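Local coordinates for protein laccase (Botrytis aclada, PDB 3SQR) that oxidises phenolic substrates such as hydroquinones at a set of copper centres, reduces dioxygen to water, and probably takes part in lignin degradation, at residues I100-D103 and W104-L108; L303-G306 and I307-Y311; I465-G469 and H470-I474. One frame throughout, in Å; residues are numbered along the deposited sequence.

How the contacts relate
All three contacts are buried local turns, one in each of the three cupredoxin-like domains, and each carries the chain from one beta sheet to another. Contact 1 is the most peripheral, centred about 18 Å from the chain centre and beside an attached glycan; the centres of contacts 2 and 3 lie about 9 and 11 Å from the chain centre. Contacts 1 and 2 share a type II turn; the group returning to the backbone is the Asp106 carboxylate in contact 1 and the Gln309 amide in contact 2, where a tyrosine ring also packs. Contact 3 has no direct hydrogen bond across its segments and presents copper-site histidines. Asp500 and Val501 touch both contacts 2 and 3.

Contact 1 of 3, residues I100-D103 and W104-L108; sequences IIAD and WGDNL. With BMA (beta-D-mannopyranose), chain C.
Asp103 and Asp106 begin and end a type II beta turn that folds segment 104-108 back from segment 100-103, the two running 136° apart. Asp106 N donates to Asp103 O at 2.9 Å, the usual closing bond of the turn. Gly105, at phi 97°, occupies the third position, where a side chain would press on the preceding carbonyl oxygen.

A second bond runs the other way: Asp103 N donates almost straight to Asp106 OD2, 2.8 Å away, meeting the oxygen from above the carboxylate plane. The Asp106 carboxylate reaches this N-H because CG stands beside its own backbone N (chi1 -74°), so that it curls over the turn. The two carboxylates, their planes well inclined to each other, keep OD2 of Asp103 and OD2 of Asp106 4.1 Å apart. Arg68 makes salt bridges to both oxygens, which would be expected to offset their mutual repulsion, and a water donates to Asp103 OD2 and Asp106 OD1.

Beyond the turn the contact becomes apolar. Leu108 divides its methyls, CD2 touching Ala102 CB at 3.5 Å and CD1 reaching Ile100 CG2 at 4.0 Å. Ile101 faces the other way, its CD1 3.9 Å from O5 of the mannose of an attached glycan. Since strand 100-103 pairs with 180-186 and strand 107-114 with 67-79, the turn is a beta arch joining two sheets of a cupredoxin-like sandwich domain.

Contact 2 of 3, residues L303-G306 and I307-Y311; sequences LLIG and IGQRY
Tyr311 lies against Leu303 from its CB onward, that atom being 3.7 Å from Leu303 CD2. Beyond it Leu303 CD1 sits over one face of the ring, 3.8 Å from its centroid and only 3° off the normal, a CH-pi contact centred on the face. Farther round, CD2 of the ring meets Ile305 CG1 at 3.8 Å, and CE2 approaches Leu304 O obliquely. The hydroxyl then donates to a water 2.6 Å from OH, which lies in the ring plane and itself donates to Leu304 O and Gln309 OE1; Arg499 NH1 is a further partner of OH. The ring packs inside a beta arch of the second cupredoxin-like domain, in which a type II turn from Gly306 to Gln309 leads from strand 303-305, paired with 276-280, to strand 310-316 of the other sheet. Gln309 N closes the turn on Gly306 O at 3.0 Å. In return Gly306 N donates to Gln309 OE1 at 2.8 Å; with chi1 at -70° the chain leaves past its own N and then runs extended to bring OE1 there, while NE2 is held by Val501 O. Arg310 NH1 bonds in plane to Gly308 O, its NH2 forming a salt bridge with Asp500, while Gly308 itself packs near the copper ligand His126.

Contact 3 of 3, residues I465-G469 and H470-I474; sequences IHLHG and HDFFI. With CU (copper (II) ion), chain E.
Leu467 carries the contact, with its CB 3.6 Å from Phe472 CD2, in the plane of the ring and at its edge, and its CD2 3.7 Å from His470 CB. Leu467 and Phe472 flank, and His470 lies in, the bend between strand 463-467 and strand 472-478, which belong to different sheets of the third cupredoxin-like domain; here lies the His-X-His pair, His466 and His468, of the trinuclear copper cluster characteristic of multicopper oxidases. Successive residues at the strand end separate the two roles: Leu467 points toward the second segment, whereas His466 and His468 point away from it.

Phe472 takes chi1 56°, setting CG between its backbone N and carbonyl carbon, and from there the ring extends back past Leu467 until CZ is 4.0 Å from Ile465 O. Ile512 and Ala502 also touch the Phe472 side chain. Gly469, with positive phi (69°), lies in the bend, its carbonyl oxygen over one face of the His470 imidazole, whose NE2 is hydrogen-bonded to Glu542. A water lies 2.8 Å from Leu467 O and 2.9 Å from His470 O and can donate to them, though it has more acceptors in reach than protons.

On the metal side, His468 NE2 binds the copper at 2.0 Å; His170 and His525 also bind it, consistent with a type 3 ion, and His466 ND1 stands farther off, at 2.8 Å. His466 is probably a ligand of the type 2 copper. A water 2.1 Å from the copper is hydrogen-bonded to His466 ND1. Two further cluster histidines stack on this pair: the copper ligand His126 on His466, and His124, probably a type 2 ligand, on His468. In the second shell, Asp137 OD2 orients the His468 imidazole through a bond with its ND1.

Contact 1 of 3, residues I100-D103 and W104-L108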
loop_
_atom_site.group_PDB
_atom_site.type_symbol
_atom_site.label_atom_id
_atom_site.label_comp_id
_atom_site.label_asym_id
_atom_site.label_seq_id
_atom_site.Cartn_x
_atom_site.Cartn_y
_atom_site.Cartn_z
ATOM N N ILE A 100 0.434 -14.041 4.506
ATOM C CA ILE A 100 -0.788 -14.632 4.130
ATOM C C ILE A 100 -0.610 -14.940 2.685
ATOM O O ILE A 100 -0.425 -14.029 1.848
ATOM C CB ILE A 100 -1.935 -13.657 4.360
ATOM C CG1 ILE A 100 -1.987 -13.355 5.849
ATOM C CG2 ILE A 100 -3.234 -14.235 3.758
ATOM C CD1 ILE A 100 -3.034 -12.397 6.244
ATOM N N ILE A 101 -0.658 -16.243 2.385
ATOM C CA ILE A 101 -0.404 -16.751 1.027
ATOM C C ILE A 101 -1.644 -17.549 0.643
ATOM O O ILE A 101 -2.089 -18.463 1.382
ATOM C CB ILE A 101 0.912 -17.516 0.906
ATOM C CG1 ILE A 101 2.115 -16.619 1.304
ATOM C CG2 ILE A 101 1.126 -18.086 -0.565
ATOM C CD1 ILE A 101 3.577 -17.314 1.297
ATOM N N ALA A 102 -2.222 -17.200 -0.491
ATOM C CA ALA A 102 -3.376 -17.875 -0.970
ATOM C C ALA A 102 -3.263 -18.024 -2.464
ATOM O O ALA A 102 -2.289 -17.606 -3.052
ATOM C CB ALA A 102 -4.698 -17.099 -0.548
ATOM N N ASP A 103 -4.211 -18.738 -3.060
ATOM C CA ASP A 103 -4.323 -18.850 -4.497
ATOM C C ASP A 103 -5.479 -18.001 -4.916
ATOM O O ASP A 103 -6.458 -17.834 -4.194
ATOM C CB ASP A 103 -4.647 -20.306 -4.946
ATOM C CG ASP A 103 -3.501 -21.249 -4.689
ATOM O OD1 ASP A 103 -2.350 -20.833 -4.773
ATOM O OD2 ASP A 103 -3.773 -22.391 -4.327
ATOM N N TRP A 104 -5.370 -17.525 -6.142
ATOM C CA TRP A 104 -6.414 -16.833 -6.829
ATOM C C TRP A 104 -7.707 -17.625 -6.667
ATOM O O TRP A 104 -7.779 -18.810 -7.017
ATOM C CB TRP A 104 -5.980 -16.760 -8.282
ATOM C CG TRP A 104 -6.840 -16.036 -9.160
ATOM C CD1 TRP A 104 -7.792 -15.121 -8.826
ATOM C CD2 TRP A 104 -6.809 -16.100 -10.569
ATOM N NE1 TRP A 104 -8.429 -14.635 -9.978
ATOM C CE2 TRP A 104 -7.829 -15.238 -11.060
ATOM C CE3 TRP A 104 -6.057 -16.865 -11.487
ATOM C CZ2 TRP A 104 -8.114 -15.117 -12.414
ATOM C CZ3 TRP A 104 -6.334 -16.726 -12.853
ATOM C CH2 TRP A 104 -7.338 -15.846 -13.299
ATOM N N GLY A 105 -8.735 -16.950 -6.159
ATOM C CA GLY A 105 -10.049 -17.565 -5.981
ATOM C C GLY A 105 -10.329 -18.092 -4.580
ATOM O O GLY A 105 -11.484 -18.431 -4.289
ATOM N N ASP A 106 -9.294 -18.209 -3.727
ATOM C CA ASP A 106 -9.472 -18.717 -2.401
ATOM C C ASP A 106 -10.305 -17.743 -1.559
ATOM O O ASP A 106 -10.325 -16.534 -1.836
ATOM C CB ASP A 106 -8.132 -18.912 -1.701
ATOM C CG ASP A 106 -7.375 -20.113 -2.209
ATOM O OD1 ASP A 106 -7.904 -20.964 -2.990
ATOM O OD2 ASP A 106 -6.209 -20.220 -1.775
ATOM N N ASN A 107 -10.969 -18.293 -0.553
ATOM C CA ASN A 107 -11.710 -17.494 0.443
ATOM C C ASN A 107 -10.841 -17.452 1.640
ATOM O O ASN A 107 -10.400 -18.504 2.068
ATOM C CB ASN A 107 -13.063 -18.141 0.709
ATOM C CG ASN A 107 -13.955 -18.068 -0.512
ATOM O OD1 ASN A 107 -14.184 -17.011 -1.044
ATOM N ND2 ASN A 107 -14.445 -19.218 -0.982
ATOM N N LEU A 108 -10.582 -16.238 2.147
ATOM C CA LEU A 108 -9.777 -16.006 3.327
ATOM C C LEU A 108 -10.710 -15.740 4.494
ATOM O O LEU A 108 -11.657 -14.971 4.369
ATOM C CB LEU A 108 -8.819 -14.846 3.132
ATOM C CG LEU A 108 -7.940 -14.954 1.875
ATOM C CD1 LEU A 108 -6.804 -13.887 1.926
ATOM C CD2 LEU A 108 -7.399 -16.386 1.612
HETATM C C1 BMA C . 6.520 -20.016 1.125
HETATM C C2 BMA C . 6.982 -21.264 0.362
HETATM C C3 BMA C . 5.735 -22.066 -0.092
HETATM C C4 BMA C . 4.818 -22.366 1.109
HETATM C C5 BMA C . 4.594 -21.107 1.966
HETATM C C6 BMA C . 3.900 -21.444 3.283
HETATM O O2 BMA C . 7.851 -21.919 1.272
HETATM O O3 BMA C . 5.980 -23.222 -0.887
HETATM O O4 BMA C . 3.568 -22.831 0.633
HETATM O O5 BMA C . 5.804 -20.420 2.269
HETATM O O6 BMA C . 4.795 -22.152 4.142
HETATM O O HOH W 1 -6.574 -22.944 -3.851
#

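Contact 2 of 3, residues L303-G306 and I307-Y311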
loop_
_atom_site.group_PDB
_atom_site.type_symbol
_atom_site.label_atom_id
_atom_site.label_comp_id
_atom_site.label_asym_id
_atom_site.label_seq_id
_atom_site.Cartn_x
_atom_site.Cartn_y
_atom_site.Cartn_z
ATOM N N LEU A 303 13.895 1.118 -10.463
ATOM C CA LEU A 303 12.416 0.989 -10.443
ATOM C C LEU A 303 11.879 1.927 -9.352
ATOM O O LEU A 303 12.129 1.706 -8.126
ATOM C CB LEU A 303 12.090 -0.458 -10.147
ATOM C CG LEU A 303 10.634 -0.929 -10.116
ATOM C CD1 LEU A 303 9.861 -0.406 -11.298
ATOM C CD2 LEU A 303 10.543 -2.435 -10.010
ATOM N N LEU A 304 11.189 2.971 -9.804
ATOM C CA LEU A 304 10.634 3.997 -8.963
ATOM C C LEU A 304 9.424 3.383 -8.271
ATOM O O LEU A 304 8.599 2.783 -8.942
ATOM C CB LEU A 304 10.228 5.222 -9.752
ATOM C CG LEU A 304 11.390 6.027 -10.379
ATOM C CD1 LEU A 304 10.855 6.932 -11.522
ATOM C CD2 LEU A 304 12.051 6.833 -9.299
ATOM N N ILE A 305 9.345 3.520 -6.957
ATOM C CA ILE A 305 8.247 2.873 -6.230
ATOM C C ILE A 305 7.773 3.801 -5.171
ATOM O O ILE A 305 8.512 4.176 -4.217
ATOM C CB ILE A 305 8.604 1.522 -5.551
ATOM C CG1 ILE A 305 9.414 0.589 -6.445
ATOM C CG2 ILE A 305 7.298 0.823 -5.027
ATOM C CD1 ILE A 305 9.897 -0.680 -5.737
ATOM N N GLY A 306 6.553 4.274 -5.347
ATOM C CA GLY A 306 5.880 5.017 -4.297
ATOM C C GLY A 306 5.198 4.210 -3.199
ATOM O O GLY A 306 5.088 3.026 -3.281
ATOM N N ILE A 307 4.823 4.874 -2.117
ATOM C CA ILE A 307 4.332 4.185 -0.947
ATOM C C ILE A 307 3.060 3.423 -1.263
ATOM O O ILE A 307 2.111 3.975 -1.795
ATOM C CB ILE A 307 4.063 5.092 0.251
ATOM C CG1 ILE A 307 5.333 5.843 0.662
ATOM C CG2 ILE A 307 3.588 4.204 1.454
ATOM C CD1 ILE A 307 5.056 6.932 1.659
ATOM N N GLY A 308 3.045 2.167 -0.944
ATOM C CA GLY A 308 1.888 1.313 -1.166
ATOM C C GLY A 308 1.869 0.651 -2.533
ATOM O O GLY A 308 1.108 -0.325 -2.710
ATOM N N GLN A 309 2.735 1.120 -3.431
ATOM C CA GLN A 309 2.964 0.473 -4.698
ATOM C C GLN A 309 3.732 -0.842 -4.558
ATOM O O GLN A 309 4.581 -0.982 -3.656
ATOM C CB GLN A 309 3.704 1.378 -5.655
ATOM C CG GLN A 309 2.898 2.500 -6.131
ATOM C CD GLN A 309 3.532 3.257 -7.273
ATOM O OE1 GLN A 309 4.750 3.411 -7.310
ATOM N NE2 GLN A 309 2.706 3.830 -8.132
ATOM N N ARG A 310 3.433 -1.792 -5.480
ATOM C CA ARG A 310 4.096 -3.054 -5.592
ATOM C C ARG A 310 4.545 -3.150 -6.985
ATOM O O ARG A 310 3.910 -2.598 -7.862
ATOM C CB ARG A 310 3.207 -4.282 -5.277
ATOM C CG ARG A 310 2.817 -4.354 -3.832
ATOM C CD ARG A 310 1.660 -3.479 -3.522
ATOM N NE ARG A 310 0.457 -4.017 -4.107
ATOM C CZ ARG A 310 -0.639 -3.310 -4.409
ATOM N NH1 ARG A 310 -0.666 -2.002 -4.287
ATOM N NH2 ARG A 310 -1.698 -3.948 -4.883
ATOM N N TYR A 311 5.669 -3.828 -7.159
ATOM C CA TYR A 311 6.069 -4.310 -8.476
ATOM C C TYR A 311 6.543 -5.705 -8.322
ATOM O O TYR A 311 7.259 -6.048 -7.354
ATOM C CB TYR A 311 7.174 -3.447 -9.033
ATOM C CG TYR A 311 6.724 -2.118 -9.549
ATOM C CD1 TYR A 311 6.164 -1.987 -10.814
ATOM C CD2 TYR A 311 6.812 -0.992 -8.754
ATOM C CE1 TYR A 311 5.772 -0.768 -11.278
ATOM C CE2 TYR A 311 6.431 0.245 -9.223
ATOM C CZ TYR A 311 5.904 0.355 -10.475
ATOM O OH TYR A 311 5.533 1.548 -10.936
HETATM O O HOH W 2 6.126 3.654 -9.617
#

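Contact 3 of 3, residues I465-G469 and H470-I474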
loop_
_atom_site.group_PDB
_atom_site.type_symbol
_atom_site.label_atom_id
_atom_site.label_comp_id
_atom_site.label_asym_id
_atom_site.label_seq_id
_atom_site.Cartn_x
_atom_site.Cartn_y
_atom_site.Cartn_z
ATOM N N ILE A 465 -1.261 8.128 -4.282
ATOM C CA ILE A 465 -2.703 8.158 -3.995
ATOM C C ILE A 465 -3.191 6.725 -4.160
ATOM O O ILE A 465 -2.947 6.079 -5.207
ATOM C CB ILE A 465 -3.440 9.045 -5.037
ATOM C CG1 ILE A 465 -2.915 10.477 -4.944
ATOM C CG2 ILE A 465 -4.972 8.925 -4.867
ATOM C CD1 ILE A 465 -3.154 11.121 -3.584
ATOM N N HIS A 466 -3.850 6.238 -3.119
ATOM C CA HIS A 466 -4.392 4.903 -3.078
ATOM C C HIS A 466 -5.911 5.007 -3.121
ATOM O O HIS A 466 -6.504 5.757 -2.330
ATOM C CB HIS A 466 -3.988 4.248 -1.760
ATOM C CG HIS A 466 -4.624 2.910 -1.548
ATOM N ND1 HIS A 466 -4.961 2.414 -0.296
ATOM C CD2 HIS A 466 -4.892 1.933 -2.432
ATOM C CE1 HIS A 466 -5.499 1.224 -0.457
ATOM N NE2 HIS A 466 -5.461 0.913 -1.740
ATOM N N LEU A 467 -6.520 4.241 -4.012
ATOM C CA LEU A 467 -7.978 4.104 -4.083
ATOM C C LEU A 467 -8.388 2.724 -3.603
ATOM O O LEU A 467 -7.891 1.744 -4.073
ATOM C CB LEU A 467 -8.455 4.234 -5.539
ATOM C CG LEU A 467 -9.976 3.975 -5.781
ATOM C CD1 LEU A 467 -10.864 4.913 -4.999
ATOM C CD2 LEU A 467 -10.368 4.146 -7.256
ATOM N N HIS A 468 -9.338 2.648 -2.675
ATOM C CA HIS A 468 -9.849 1.397 -2.174
ATOM C C HIS A 468 -10.975 0.887 -3.107
ATOM O O HIS A 468 -11.632 1.676 -3.799
ATOM C CB HIS A 468 -10.397 1.627 -0.756
ATOM C CG HIS A 468 -9.359 1.824 0.273
ATOM N ND1 HIS A 468 -9.309 1.066 1.427
ATOM C CD2 HIS A 468 -8.320 2.682 0.344
ATOM C CE1 HIS A 468 -8.255 1.429 2.130
ATOM N NE2 HIS A 468 -7.659 2.416 1.512
ATOM N N GLY A 469 -11.233 -0.379 -3.042
ATOM C CA GLY A 469 -12.361 -1.028 -3.772
ATOM C C GLY A 469 -12.277 -1.118 -5.281
ATOM O O GLY A 469 -13.137 -1.682 -5.922
ATOM N N HIS A 470 -11.195 -0.633 -5.871
ATOM C CA HIS A 470 -11.020 -0.560 -7.305
ATOM C C HIS A 470 -9.581 -0.551 -7.697
ATOM O O HIS A 470 -8.771 0.130 -7.052
ATOM C CB HIS A 470 -11.561 0.731 -7.930
ATOM C CG HIS A 470 -12.999 0.958 -7.660
ATOM N ND1 HIS A 470 -13.962 0.588 -8.553
ATOM C CD2 HIS A 470 -13.655 1.471 -6.582
ATOM C CE1 HIS A 470 -15.149 0.889 -8.070
ATOM N NE2 HIS A 470 -14.999 1.419 -6.876
ATOM N N ASP A 471 -9.312 -1.190 -8.820
ATOM C CA ASP A 471 -8.162 -0.771 -9.613
ATOM C C ASP A 471 -8.581 0.407 -10.461
ATOM O O ASP A 471 -9.690 0.403 -10.995
ATOM C CB ASP A 471 -7.688 -1.814 -10.576
ATOM C CG ASP A 471 -6.989 -2.984 -9.906
ATOM O OD1 ASP A 471 -6.564 -2.896 -8.762
ATOM O OD2 ASP A 471 -6.840 -3.966 -10.587
ATOM N N PHE A 472 -7.731 1.417 -10.549
ATOM C CA PHE A 472 -8.032 2.560 -11.413
ATOM C C PHE A 472 -7.180 2.557 -12.649
ATOM O O PHE A 472 -6.163 1.858 -12.702
ATOM C CB PHE A 472 -7.948 3.868 -10.671
ATOM C CG PHE A 472 -6.632 4.117 -10.007
ATOM C CD1 PHE A 472 -5.463 4.235 -10.741
ATOM C CD2 PHE A 472 -6.568 4.222 -8.646
ATOM C CE1 PHE A 472 -4.269 4.460 -10.080
ATOM C CE2 PHE A 472 -5.373 4.484 -7.986
ATOM C CZ PHE A 472 -4.250 4.580 -8.690
ATOM N N PHE A 473 -7.595 3.376 -13.612
ATOM C CA PHE A 473 -6.874 3.529 -14.867
ATOM C C PHE A 473 -6.246 4.895 -14.832
ATOM O O PHE A 473 -6.930 5.894 -14.534
ATOM C CB PHE A 473 -7.910 3.483 -15.990
ATOM C CG PHE A 473 -8.558 2.152 -16.185
ATOM C CD1 PHE A 473 -9.444 1.605 -15.293
ATOM C CD2 PHE A 473 -8.278 1.419 -17.333
ATOM C CE1 PHE A 473 -10.059 0.356 -15.561
ATOM C CE2 PHE A 473 -8.896 0.222 -17.574
ATOM C CZ PHE A 473 -9.735 -0.308 -16.712
ATOM N N ILE A 474 -4.940 4.958 -15.048
ATOM C CA ILE A 474 -4.246 6.234 -15.031
ATOM C C ILE A 474 -4.425 6.884 -16.411
ATOM O O ILE A 474 -3.648 6.622 -17.323
ATOM C CB ILE A 474 -2.810 6.055 -14.715
ATOM C CG1 ILE A 474 -2.623 5.274 -13.397
ATOM C CG2 ILE A 474 -2.122 7.427 -14.684
ATOM C CD1 ILE A 474 -1.111 5.216 -12.939
HETATM CU CU CU E . -5.927 3.130 2.206
HETATM O O HOH W 3 -4.140 2.105 2.552
HETATM O O HOH W 4 -7.984 -0.991 -4.548
#